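Local structure of Lmo2812 protein (Listeria monocytogenes EGD-e, 5ZQA) at residues E80-L92 against Q105-A117. The protein probably acts as a serine-type D-Ala-D-Ala carboxypeptidase, a penicillin-binding protein of the peptidase S11 family that trims cell-wall peptidoglycan. Numbering follows the deposited sequence.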
loop_
_atom_site.group_PDB
_atom_site.type_symbol
_atom_site.label_atom_id
_atom_site.label_comp_id
_atom_site.label_asym_id
_atom_site.label_seq_id
_atom_site.Cartn_x
_atom_site.Cartn_y
_atom_site.Cartn_z
ATOM N N GLU A 80 -22.110 2.291 -3.212
ATOM C CA GLU A 80 -21.857 1.857 -4.581
ATOM C C GLU A 80 -21.245 0.458 -4.640
ATOM O O GLU A 80 -20.979 -0.059 -5.723
ATOM C CB GLU A 80 -20.918 2.841 -5.294
ATOM C CG GLU A 80 -21.507 4.225 -5.509
ATOM C CD GLU A 80 -20.459 5.288 -5.822
ATOM O OE1 GLU A 80 -19.242 5.001 -5.733
ATOM O OE2 GLU A 80 -20.862 6.427 -6.151
ATOM N N LEU A 81 -21.001 -0.127 -3.470
ATOM C CA LEU A 81 -20.321 -1.415 -3.352
ATOM C C LEU A 81 -20.678 -2.020 -2.006
ATOM O O LEU A 81 -20.735 -1.305 -1.007
ATOM C CB LEU A 81 -18.803 -1.241 -3.484
ATOM C CG LEU A 81 -17.910 -2.487 -3.442
ATOM C CD1 LEU A 81 -18.032 -3.299 -4.718
ATOM C CD2 LEU A 81 -16.454 -2.096 -3.197
ATOM N N SER A 82 -20.941 -3.326 -1.978
ATOM C CA SER A 82 -21.225 -4.016 -0.728
ATOM C C SER A 82 -20.122 -5.008 -0.390
ATOM O O SER A 82 -19.568 -5.654 -1.276
ATOM C CB SER A 82 -22.571 -4.738 -0.811
ATOM O OG SER A 82 -23.625 -3.799 -0.928
ATOM N N TRP A 83 -19.803 -5.122 0.897
ATOM C CA TRP A 83 -18.755 -6.025 1.339
ATOM C C TRP A 83 -19.066 -7.497 1.035
ATOM O O TRP A 83 -18.148 -8.317 0.955
ATOM C CB TRP A 83 -18.511 -5.858 2.840
ATOM C CG TRP A 83 -17.802 -4.593 3.237
ATOM C CD1 TRP A 83 -18.289 -3.602 4.039
ATOM C CD2 TRP A 83 -16.478 -4.196 2.873
ATOM N NE1 TRP A 83 -17.347 -2.613 4.202
ATOM C CE2 TRP A 83 -16.226 -2.954 3.491
ATOM C CE3 TRP A 83 -15.477 -4.768 2.087
ATOM C CZ2 TRP A 83 -15.023 -2.272 3.341
ATOM C CZ3 TRP A 83 -14.278 -4.089 1.942
ATOM C CH2 TRP A 83 -14.059 -2.855 2.571
ATOM N N ASP A 84 -20.345 -7.834 0.864
ATOM C CA ASP A 84 -20.710 -9.235 0.653
ATOM C C ASP A 84 -20.903 -9.614 -0.815
ATOM O O ASP A 84 -21.287 -10.747 -1.108
ATOM C CB ASP A 84 -21.987 -9.577 1.430
ATOM C CG ASP A 84 -23.213 -8.889 0.868
ATOM O OD1 ASP A 84 -23.069 -7.799 0.276
ATOM O OD2 ASP A 84 -24.326 -9.443 1.026
ATOM N N GLU A 85 -20.658 -8.691 -1.741
ATOM C CA GLU A 85 -20.674 -9.069 -3.153
ATOM C C GLU A 85 -19.614 -10.129 -3.391
ATOM O O GLU A 85 -18.526 -10.051 -2.821
ATOM C CB GLU A 85 -20.416 -7.870 -4.059
ATOM C CG GLU A 85 -21.472 -6.793 -3.984
ATOM C CD GLU A 85 -21.229 -5.704 -5.001
ATOM O OE1 GLU A 85 -20.826 -6.041 -6.136
ATOM O OE2 GLU A 85 -21.432 -4.524 -4.661
ATOM N N LYS A 86 -19.927 -11.109 -4.235
ATOM C CA LYS A 86 -18.992 -12.189 -4.546
ATOM C C LYS A 86 -18.460 -11.991 -5.952
ATOM O O LYS A 86 -19.227 -11.877 -6.917
ATOM C CB LYS A 86 -19.664 -13.559 -4.412
ATOM C CG LYS A 86 -20.180 -13.846 -3.010
ATOM C CD LYS A 86 -19.053 -14.324 -2.114
ATOM C CE LYS A 86 -19.473 -14.352 -0.648
ATOM N NZ LYS A 86 -20.655 -15.226 -0.404
ATOM N N LEU A 87 -17.136 -11.938 -6.071
ATOM C CA LEU A 87 -16.516 -11.657 -7.348
ATOM C C LEU A 87 -15.579 -12.784 -7.736
ATOM O O LEU A 87 -15.068 -13.495 -6.870
ATOM C CB LEU A 87 -15.748 -10.341 -7.288
ATOM C CG LEU A 87 -16.535 -9.141 -6.798
ATOM C CD1 LEU A 87 -15.584 -7.955 -6.729
ATOM C CD2 LEU A 87 -17.707 -8.852 -7.720
ATOM N N ASP A 88 -15.340 -12.928 -9.033
ATOM C CA ASP A 88 -14.465 -13.982 -9.535
ATOM C C ASP A 88 -13.082 -13.436 -9.804
ATOM O O ASP A 88 -12.936 -12.449 -10.531
ATOM C CB ASP A 88 -15.037 -14.588 -10.814
ATOM C CG ASP A 88 -16.402 -15.194 -10.601
ATOM O OD1 ASP A 88 -16.543 -16.036 -9.692
ATOM O OD2 ASP A 88 -17.347 -14.807 -11.323
ATOM N N LEU A 89 -12.072 -14.080 -9.218
ATOM C CA LEU A 89 -10.689 -13.650 -9.383
ATOM C C LEU A 89 -10.291 -13.641 -10.849
ATOM O O LEU A 89 -10.526 -14.616 -11.570
ATOM C CB LEU A 89 -9.734 -14.556 -8.610
ATOM C CG LEU A 89 -9.714 -14.315 -7.108
ATOM C CD1 LEU A 89 -8.934 -15.416 -6.411
ATOM C CD2 LEU A 89 -9.122 -12.918 -6.839
ATOM N N VAL A 90 -9.699 -12.534 -11.282
ATOM C CA VAL A 90 -9.192 -12.438 -12.637
ATOM C C VAL A 90 -7.957 -13.331 -12.755
ATOM O O VAL A 90 -7.239 -13.560 -11.780
ATOM C CB VAL A 90 -8.839 -10.979 -13.033
ATOM C CG1 VAL A 90 -9.978 -10.025 -12.699
ATOM C CG2 VAL A 90 -7.570 -10.543 -12.354
ATOM N N ARG A 91 -7.722 -13.860 -13.948
ATOM C CA ARG A 91 -6.518 -14.645 -14.191
ATOM C C ARG A 91 -5.372 -13.712 -14.539
ATOM O O ARG A 91 -5.534 -12.802 -15.352
ATOM C CB ARG A 91 -6.738 -15.658 -15.317
ATOM C CG ARG A 91 -7.601 -16.836 -14.910
ATOM C CD ARG A 91 -7.885 -17.755 -16.086
ATOM N NE ARG A 91 -8.545 -18.978 -15.649
ATOM C CZ ARG A 91 -9.843 -19.070 -15.376
ATOM N NH1 ARG A 91 -10.625 -18.004 -15.496
ATOM N NH2 ARG A 91 -10.357 -20.228 -14.981
ATOM N N LEU A 92 -4.226 -13.925 -13.905
ATOM C CA LEU A 92 -3.048 -13.115 -14.180
ATOM C C LEU A 92 -2.205 -13.789 -15.253
ATOM O O LEU A 92 -2.062 -15.008 -15.248
ATOM C CB LEU A 92 -2.225 -12.917 -12.911
ATOM C CG LEU A 92 -2.937 -12.309 -11.700
ATOM C CD1 LEU A 92 -2.057 -12.477 -10.473
ATOM C CD2 LEU A 92 -3.268 -10.836 -11.932
ATOM N N GLN A 105 -6.692 -21.950 -4.641
ATOM C CA GLN A 105 -7.440 -22.571 -5.736
ATOM C C GLN A 105 -8.955 -22.338 -5.632
ATOM O O GLN A 105 -9.758 -23.151 -6.091
ATOM C CB GLN A 105 -7.130 -24.074 -5.805
ATOM C CG GLN A 105 -5.641 -24.370 -5.970
ATOM C CD GLN A 105 -5.119 -23.931 -7.322
ATOM O OE1 GLN A 105 -4.162 -23.162 -7.413
ATOM N NE2 GLN A 105 -5.744 -24.426 -8.383
ATOM N N LYS A 106 -9.339 -21.213 -5.031
ATOM C CA LYS A 106 -10.737 -20.794 -4.995
ATOM C C LYS A 106 -10.898 -19.550 -5.859
ATOM O O LYS A 106 -10.139 -18.585 -5.726
ATOM C CB LYS A 106 -11.200 -20.512 -3.563
ATOM C CG LYS A 106 -11.138 -21.723 -2.644
ATOM C CD LYS A 106 -12.114 -22.791 -3.089
ATOM C CE LYS A 106 -13.192 -23.026 -2.051
ATOM N NZ LYS A 106 -14.143 -24.088 -2.492
ATOM N N ARG A 107 -11.885 -19.581 -6.750
ATOM C CA ARG A 107 -12.075 -18.506 -7.715
ATOM C C ARG A 107 -12.916 -17.358 -7.166
ATOM O O ARG A 107 -12.669 -16.193 -7.485
ATOM C CB ARG A 107 -12.726 -19.069 -8.984
ATOM C CG ARG A 107 -13.019 -18.050 -10.064
ATOM C CD ARG A 107 -11.741 -17.485 -10.641
ATOM N NE ARG A 107 -10.930 -18.525 -11.275
ATOM C CZ ARG A 107 -9.635 -18.399 -11.550
ATOM N NH1 ARG A 107 -8.985 -17.282 -11.239
ATOM N NH2 ARG A 107 -8.982 -19.399 -12.130
ATOM N N THR A 108 -13.900 -17.682 -6.334
ATOM C CA THR A 108 -14.938 -16.717 -5.973
ATOM C C THR A 108 -14.858 -16.295 -4.508
ATOM O O THR A 108 -14.891 -17.138 -3.622
ATOM C CB THR A 108 -16.323 -17.310 -6.267
ATOM O OG1 THR A 108 -16.382 -17.691 -7.645
ATOM C CG2 THR A 108 -17.443 -16.305 -5.966
ATOM N N TRP A 109 -14.758 -14.988 -4.273
ATOM C CA TRP A 109 -14.545 -14.422 -2.934
ATOM C C TRP A 109 -15.402 -13.199 -2.712
ATOM O O TRP A 109 -15.733 -12.494 -3.660
ATOM C CB TRP A 109 -13.082 -14.005 -2.739
ATOM C CG TRP A 109 -12.113 -15.137 -2.814
ATOM C CD1 TRP A 109 -11.648 -15.750 -3.943
ATOM C CD2 TRP A 109 -11.491 -15.797 -1.711
ATOM N NE1 TRP A 109 -10.774 -16.758 -3.608
ATOM C CE2 TRP A 109 -10.665 -16.812 -2.242
ATOM C CE3 TRP A 109 -11.557 -15.640 -0.320
ATOM C CZ2 TRP A 109 -9.900 -17.649 -1.436
ATOM C CZ3 TRP A 109 -10.801 -16.472 0.475
ATOM C CH2 TRP A 109 -9.979 -17.466 -0.086
ATOM N N SER A 110 -15.710 -12.916 -1.450
ATOM C CA SER A 110 -16.399 -11.680 -1.110
ATOM C C SER A 110 -15.472 -10.486 -1.290
ATOM O O SER A 110 -14.249 -10.612 -1.211
ATOM C CB SER A 110 -16.917 -11.716 0.328
ATOM O OG SER A 110 -15.844 -11.678 1.249
ATOM N N VAL A 111 -16.065 -9.328 -1.555
ATOM C CA VAL A 111 -15.317 -8.078 -1.627
ATOM C C VAL A 111 -14.496 -7.854 -0.358
ATOM O O VAL A 111 -13.335 -7.434 -0.429
ATOM C CB VAL A 111 -16.274 -6.888 -1.880
ATOM C CG1 VAL A 111 -15.593 -5.561 -1.608
ATOM C CG2 VAL A 111 -16.823 -6.967 -3.315
ATOM N N ARG A 112 -15.076 -8.168 0.799
ATOM C CA ARG A 112 -14.341 -8.101 2.057
ATOM C C ARG A 112 -13.056 -8.925 2.001
ATOM O O ARG A 112 -11.968 -8.434 2.322
ATOM C CB ARG A 112 -15.223 -8.587 3.211
ATOM C CG ARG A 112 -14.487 -8.881 4.512
ATOM C CD ARG A 112 -13.788 -7.661 5.086
ATOM N NE ARG A 112 -14.750 -6.645 5.505
ATOM C CZ ARG A 112 -14.426 -5.422 5.905
ATOM N NH1 ARG A 112 -13.149 -5.038 5.945
ATOM N NH2 ARG A 112 -15.391 -4.579 6.252
ATOM N N ASP A 113 -13.179 -10.176 1.563
ATOM C CA ASP A 113 -12.021 -11.063 1.564
ATOM C C ASP A 113 -10.999 -10.643 0.506
ATOM O O ASP A 113 -9.798 -10.782 0.720
ATOM C CB ASP A 113 -12.442 -12.512 1.330
ATOM C CG ASP A 113 -13.053 -13.153 2.565
ATOM O OD1 ASP A 113 -12.994 -12.559 3.665
ATOM O OD2 ASP A 113 -13.568 -14.281 2.434
ATOM N N LEU A 114 -11.470 -10.119 -0.625
ATOM C CA LEU A 114 -10.565 -9.636 -1.667
ATOM C C LEU A 114 -9.774 -8.427 -1.177
ATOM O O LEU A 114 -8.566 -8.335 -1.392
ATOM C CB LEU A 114 -11.347 -9.280 -2.924
ATOM C CG LEU A 114 -12.000 -10.473 -3.628
ATOM C CD1 LEU A 114 -12.954 -9.961 -4.688
ATOM C CD2 LEU A 114 -10.940 -11.366 -4.252
ATOM N N TYR A 115 -10.475 -7.507 -0.524
ATOM C CA TYR A 115 -9.844 -6.349 0.112
ATOM C C TYR A 115 -8.804 -6.784 1.152
ATOM O O TYR A 115 -7.673 -6.282 1.153
ATOM C CB TYR A 115 -10.950 -5.473 0.715
ATOM C CG TYR A 115 -10.523 -4.395 1.682
ATOM C CD1 TYR A 115 -10.527 -4.635 3.049
ATOM C CD2 TYR A 115 -10.197 -3.123 1.236
ATOM C CE1 TYR A 115 -10.164 -3.660 3.953
ATOM C CE2 TYR A 115 -9.840 -2.133 2.133
ATOM C CZ TYR A 115 -9.826 -2.409 3.490
ATOM O OH TYR A 115 -9.473 -1.434 4.398
ATOM N N SER A 116 -9.155 -7.745 2.008
ATOM C CA SER A 116 -8.188 -8.246 2.981
ATOM C C SER A 116 -6.974 -8.869 2.299
ATOM O O SER A 116 -5.847 -8.614 2.707
ATOM C CB SER A 116 -8.828 -9.277 3.911
ATOM O OG SER A 116 -9.896 -8.698 4.639
ATOM N N ALA A 117 -7.205 -9.692 1.276
ATOM C CA ALA A 117 -6.106 -10.364 0.577
ATOM C C ALA A 117 -5.179 -9.361 -0.105
ATOM O O ALA A 117 -3.953 -9.486 -0.046
ATOM C CB ALA A 117 -6.656 -11.368 -0.441
#
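Thr108 OG1 donates to Asp88 OD1 at 2.6 Å, meeting the carboxylate oxygen nearly along its C-O axis, the two side chains lying alongside each other on one face of a two-stranded antiparallel ribbon. Strands 86-88 and 108-110 build this ribbon, separate from the five-stranded antiparallel sheet of the penicillin-binding protein/serine beta-lactamase fold. Leu87 and Trp109 form its hydrogen-bonded pair, with Leu87 N reaching Trp109 O at 2.8 Å. Strand 108-110 runs directly into helix 111-120, with Ser110 at the N-cap, its OG accepting from Asp113 N. The first turn then takes over the pairing, as Val111 N binds Glu85 O and Arg112 N binds a lone pair of Trp83 O. On the face that carries Leu87 and Trp109, Leu87 packs on Leu114, and Leu89, just past the strand, also reaches it, the methyls Leu89 CD2 and Leu114 CD2 meeting at 3.5 Å, while helix 124-135 adds Thr129 and Asp125. At the turn of residues 82-85, the indole of Trp83 is held between aromatic, cationic and aliphatic neighbours. Its edge points into the face of Tyr115 in a T-shaped pair, planes at 65°, and Leu73 and Val76 of helix 65-77 also touch it. Arg112, its chain bent at chi2 and chi3, lays its guanidinium flat over one face of the indole as a cation-pi stack, planes 21° apart. Arg112 NH2 sits 3.3 Å from Trp83 CE2.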